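Side-chain contacts in possible translation initiation inhibitor (Rhodopseudomonas palustris, PDB 3LME), which has no established function but belongs to the YjgF-like family of small alpha-beta proteins, and assembles here as a trimer: residues A[81-84]-A[85-89]; A[22-26]-A[27-31]. The protein carries 1 engineered substitution. All coordinates share one frame; numbering follows the deposited sequence.

How the contacts relate
The two contacts lie on opposite sides of the chain's centre, their own centres about 29 Å apart and their nearest atoms about 18 Å apart. Contact 1 is the first turn of helix 83-98, partly buried, with acid and base side chains at its margin. Contact 2 is the tight end of the hairpin of strands 22-25 and 28-35, largely buried. Contact 1 thus starts a helix that packs beside the mixed sheet, whereas contact 2 is part of that sheet. Contact 1 uses a carboxylate cap and meets the second subunit chiefly through an arginine; contact 2 rests on paired strand backbones and meets the third subunit and, through Phe28, the second.

Contact 1: A[81-84]-A[85-89]; sequences TDVA and KYRPV
Tyr86 N donates to Asp82 O at 2.9 Å and Arg87 N to Val83 O at 3.0 Å, the first i-to-i+4 bonds of helix 83-98. Asp82 is the N-cap. With CG anti to its own N (chi1 -177°), the carboxylate folds back over the first turn, where Asp82 OD1 accepts weakly from Lys85 N at 3.3 Å, an N-H shared with Asp82 O, also weakly. An acid suits this place, since the first amide N-H groups of a helix have no preceding turn to supply carbonyl acceptors, and its negative charge probably complements the helix dipole. The other oxygen, Asp82 OD2, lies 3.3 Å from Lys85 CB, the two side chains crossing at about a right angle; the ammonium end runs on without touching the carboxylate. The turn follows strand 73-80 in a beta-alpha-beta unit completed by strand 106-110, and Gln110 of that last strand accepts from Val83 N. Tyr86 turns its ring back toward the cap, its CG beside the backbone N (chi1 -54°). Tyr86 CE2 consequently sits 3.8 Å from Asp82 CB, and Thr81 CG2 comes up at the ring edge, 4.1 Å from Tyr86 CE2. Lys85 CG lies over one face of the Tyr86 ring, toward its rim. One turn apart, Val83 CG2 meets Arg87 CB at 4.2 Å, a branched apolar group against the methylene root of a long chain, and both side chains also touch Val108 of strand 106-110. Beyond that root the arginine bends; NH2 forms a salt bridge with Asp115 of the second subunit and NE another with a bound sulfate ion. Pro88 has no N-H to give Ala84 O, and Pro88 CD instead lies 3.7 Å from Ala84 O, where the helix is kinked.

Contact 2: A[22-26]-A[27-31]; sequences GARAG and DFVFI
Phe30 and Ala25 meet through ring atom CE2 and methyl CB, 4.1 Å apart, on the sheet face that Ala23 and Phe28 share. Phe30's backbone forms the hydrogen-bonded pair with Ala23, Phe30 N donating to Ala23 O at 2.9 Å and Phe30 O accepting from Ala23 N. Small alanines suit a face that meets neighbouring subunits: Ala23 packs on Pro105 and Ala25 on Tyr127 of the third subunit, and Phe28 on Phe30 of the second subunit.

Arg24 works on the other face, paired with Val29. CG stands anti to the backbone N (chi1 174°), and the chain then bends so that Arg24 NE donates to Gly26 O at 3.0 Å, almost straight (173°) and in the guanidinium plane. Val29 CG2 lies over one guanidinium face, toward the rim, 3.7 Å from Arg24 NH1, which also makes a weak bond to Ala66 O. The flat, poorly hydrated face can accept a methyl group while the N-H edge bonds the turn carbonyl.

Asp27 follows Gly26 as second residue of the turn, where helical-type backbone angles suit a small polar residue; it touches Tyr127 of its own chain. Gly26 takes the positive-phi corner between Ala25 and Phe28, whose backbones bond reciprocally, Ala25 N to Phe28 O at 2.8 Å. This is a beta hairpin with a two-residue loop, Gly26-Asp27, closed by a type II' turn.

Contact 1: A[81-84]-A[85-89]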
# COMPACT_ATOMS: atom_id res chain seq x y z
N THR A 81 -7.63 -2.01 14.19
CA THR A 81 -8.85 -1.38 14.58
C THR A 81 -8.64 -0.48 15.80
O THR A 81 -9.45 0.44 16.05
CB THR A 81 -9.90 -2.48 14.77
OG1 THR A 81 -10.84 -2.34 13.71
CG2 THR A 81 -10.61 -2.45 16.16
N ASP A 82 -7.55 -0.75 16.52
CA ASP A 82 -7.14 -0.00 17.71
C ASP A 82 -5.63 -0.14 17.81
O ASP A 82 -5.11 -1.06 18.41
CB ASP A 82 -7.87 -0.56 18.95
CG ASP A 82 -7.57 0.22 20.25
OD1 ASP A 82 -6.69 1.13 20.28
OD2 ASP A 82 -8.22 -0.10 21.26
N VAL A 83 -4.90 0.78 17.20
CA VAL A 83 -3.45 0.73 17.23
C VAL A 83 -2.91 0.68 18.67
O VAL A 83 -2.03 -0.12 18.98
CB VAL A 83 -2.81 1.85 16.35
CG1 VAL A 83 -2.93 3.23 17.00
CG2 VAL A 83 -1.36 1.53 16.02
N ALA A 84 -3.44 1.49 19.56
CA ALA A 84 -2.99 1.46 20.94
C ALA A 84 -3.06 0.02 21.50
O ALA A 84 -2.17 -0.40 22.23
CB ALA A 84 -3.79 2.43 21.80
N LYS A 85 -4.10 -0.72 21.14
CA LYS A 85 -4.35 -2.04 21.71
C LYS A 85 -3.57 -3.17 21.03
O LYS A 85 -3.04 -4.05 21.71
CB LYS A 85 -5.86 -2.35 21.68
CG LYS A 85 -6.25 -3.62 22.47
CD LYS A 85 -7.70 -3.63 22.91
CE LYS A 85 -8.19 -5.07 23.08
NZ LYS A 85 -9.66 -5.16 23.43
N TYR A 86 -3.52 -3.15 19.70
CA TYR A 86 -2.98 -4.26 18.94
C TYR A 86 -1.55 -4.13 18.44
O TYR A 86 -0.93 -5.13 18.05
CB TYR A 86 -3.91 -4.60 17.79
CG TYR A 86 -5.31 -4.85 18.27
CD1 TYR A 86 -5.59 -5.86 19.18
CD2 TYR A 86 -6.36 -4.05 17.82
CE1 TYR A 86 -6.87 -6.08 19.63
CE2 TYR A 86 -7.64 -4.25 18.26
CZ TYR A 86 -7.89 -5.26 19.16
OH TYR A 86 -9.18 -5.45 19.60
N ARG A 87 -1.00 -2.93 18.46
CA ARG A 87 0.37 -2.79 18.03
C ARG A 87 1.26 -3.72 18.88
O ARG A 87 2.07 -4.44 18.32
CB ARG A 87 0.83 -1.34 18.08
CG ARG A 87 1.90 -1.05 17.08
CD ARG A 87 2.89 -0.06 17.58
NE ARG A 87 3.52 -0.49 18.85
CZ ARG A 87 3.36 0.12 20.04
NH1 ARG A 87 4.00 -0.34 21.12
NH2 ARG A 87 2.57 1.19 20.15
N PRO A 88 1.08 -3.72 20.21
CA PRO A 88 1.91 -4.64 21.02
C PRO A 88 1.67 -6.14 20.71
O PRO A 88 2.58 -6.97 20.89
CB PRO A 88 1.50 -4.33 22.47
CG PRO A 88 0.32 -3.42 22.38
CD PRO A 88 0.36 -2.76 21.05
N VAL A 89 0.47 -6.47 20.25
CA VAL A 89 0.17 -7.84 19.93
C VAL A 89 0.91 -8.20 18.64
O VAL A 89 1.63 -9.21 18.60
CB VAL A 89 -1.36 -8.09 19.82
CG1 VAL A 89 -1.63 -9.56 19.57
CG2 VAL A 89 -2.11 -7.59 21.10

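Contact 2: A[22-26]-A[27-31]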
# COMPACT_ATOMS: atom_id res chain seq x y z
N GLY A 22 -3.29 -14.04 -4.19
CA GLY A 22 -2.12 -13.30 -4.55
C GLY A 22 -1.64 -13.70 -5.91
O GLY A 22 -2.24 -14.53 -6.58
N ALA A 23 -0.53 -13.10 -6.32
CA ALA A 23 0.02 -13.31 -7.63
C ALA A 23 1.53 -13.32 -7.57
O ALA A 23 2.14 -12.57 -6.79
CB ALA A 23 -0.44 -12.20 -8.56
N ARG A 24 2.12 -14.19 -8.37
CA ARG A 24 3.53 -14.11 -8.68
C ARG A 24 3.69 -13.21 -9.89
O ARG A 24 2.99 -13.37 -10.89
CB ARG A 24 4.06 -15.49 -9.03
CG ARG A 24 5.50 -15.47 -9.50
CD ARG A 24 6.32 -16.54 -8.79
NE ARG A 24 7.62 -15.98 -8.49
CZ ARG A 24 8.33 -16.24 -7.40
NH1 ARG A 24 7.88 -17.07 -6.47
NH2 ARG A 24 9.50 -15.64 -7.24
N ALA A 25 4.60 -12.26 -9.80
CA ALA A 25 4.88 -11.38 -10.92
C ALA A 25 6.39 -11.33 -11.03
O ALA A 25 7.03 -10.62 -10.24
CB ALA A 25 4.31 -9.99 -10.66
N GLY A 26 6.95 -12.11 -11.95
CA GLY A 26 8.40 -12.26 -12.07
C GLY A 26 9.02 -12.76 -10.78
O GLY A 26 8.73 -13.86 -10.34
N ASP A 27 9.85 -11.94 -10.16
CA ASP A 27 10.49 -12.29 -8.88
C ASP A 27 9.63 -11.93 -7.68
O ASP A 27 9.90 -12.43 -6.58
CB ASP A 27 11.84 -11.58 -8.70
CG ASP A 27 12.84 -11.97 -9.76
OD1 ASP A 27 12.76 -13.11 -10.31
OD2 ASP A 27 13.70 -11.11 -10.06
N PHE A 28 8.63 -11.07 -7.89
CA PHE A 28 7.85 -10.60 -6.76
C PHE A 28 6.59 -11.41 -6.52
O PHE A 28 6.03 -11.99 -7.46
CB PHE A 28 7.50 -9.15 -6.93
CG PHE A 28 8.65 -8.24 -6.76
CD1 PHE A 28 8.87 -7.62 -5.54
CD2 PHE A 28 9.53 -8.00 -7.81
CE1 PHE A 28 9.95 -6.76 -5.37
CE2 PHE A 28 10.60 -7.15 -7.67
CZ PHE A 28 10.82 -6.53 -6.45
N VAL A 29 6.15 -11.44 -5.26
CA VAL A 29 4.90 -12.08 -4.88
C VAL A 29 4.03 -11.15 -4.04
O VAL A 29 4.44 -10.70 -2.95
CB VAL A 29 5.18 -13.34 -4.11
CG1 VAL A 29 3.88 -13.92 -3.55
CG2 VAL A 29 5.90 -14.35 -5.02
N PHE A 30 2.83 -10.88 -4.55
CA PHE A 30 1.91 -9.94 -3.91
C PHE A 30 0.78 -10.70 -3.27
O PHE A 30 -0.03 -11.28 -3.94
CB PHE A 30 1.33 -8.96 -4.95
CG PHE A 30 2.37 -8.08 -5.62
CD1 PHE A 30 2.52 -6.76 -5.25
CD2 PHE A 30 3.20 -8.59 -6.62
CE1 PHE A 30 3.47 -5.95 -5.87
CE2 PHE A 30 4.15 -7.80 -7.24
CZ PHE A 30 4.28 -6.47 -6.86
N ILE A 31 0.72 -10.69 -1.95
CA ILE A 31 -0.37 -11.35 -1.30
C ILE A 31 -1.53 -10.37 -1.04
O ILE A 31 -1.32 -9.26 -0.53
CB ILE A 31 0.12 -12.02 -0.00
CG1 ILE A 31 1.32 -12.93 -0.30
CG2 ILE A 31 -0.99 -12.78 0.66
CD1 ILE A 31 1.05 -14.12 -1.27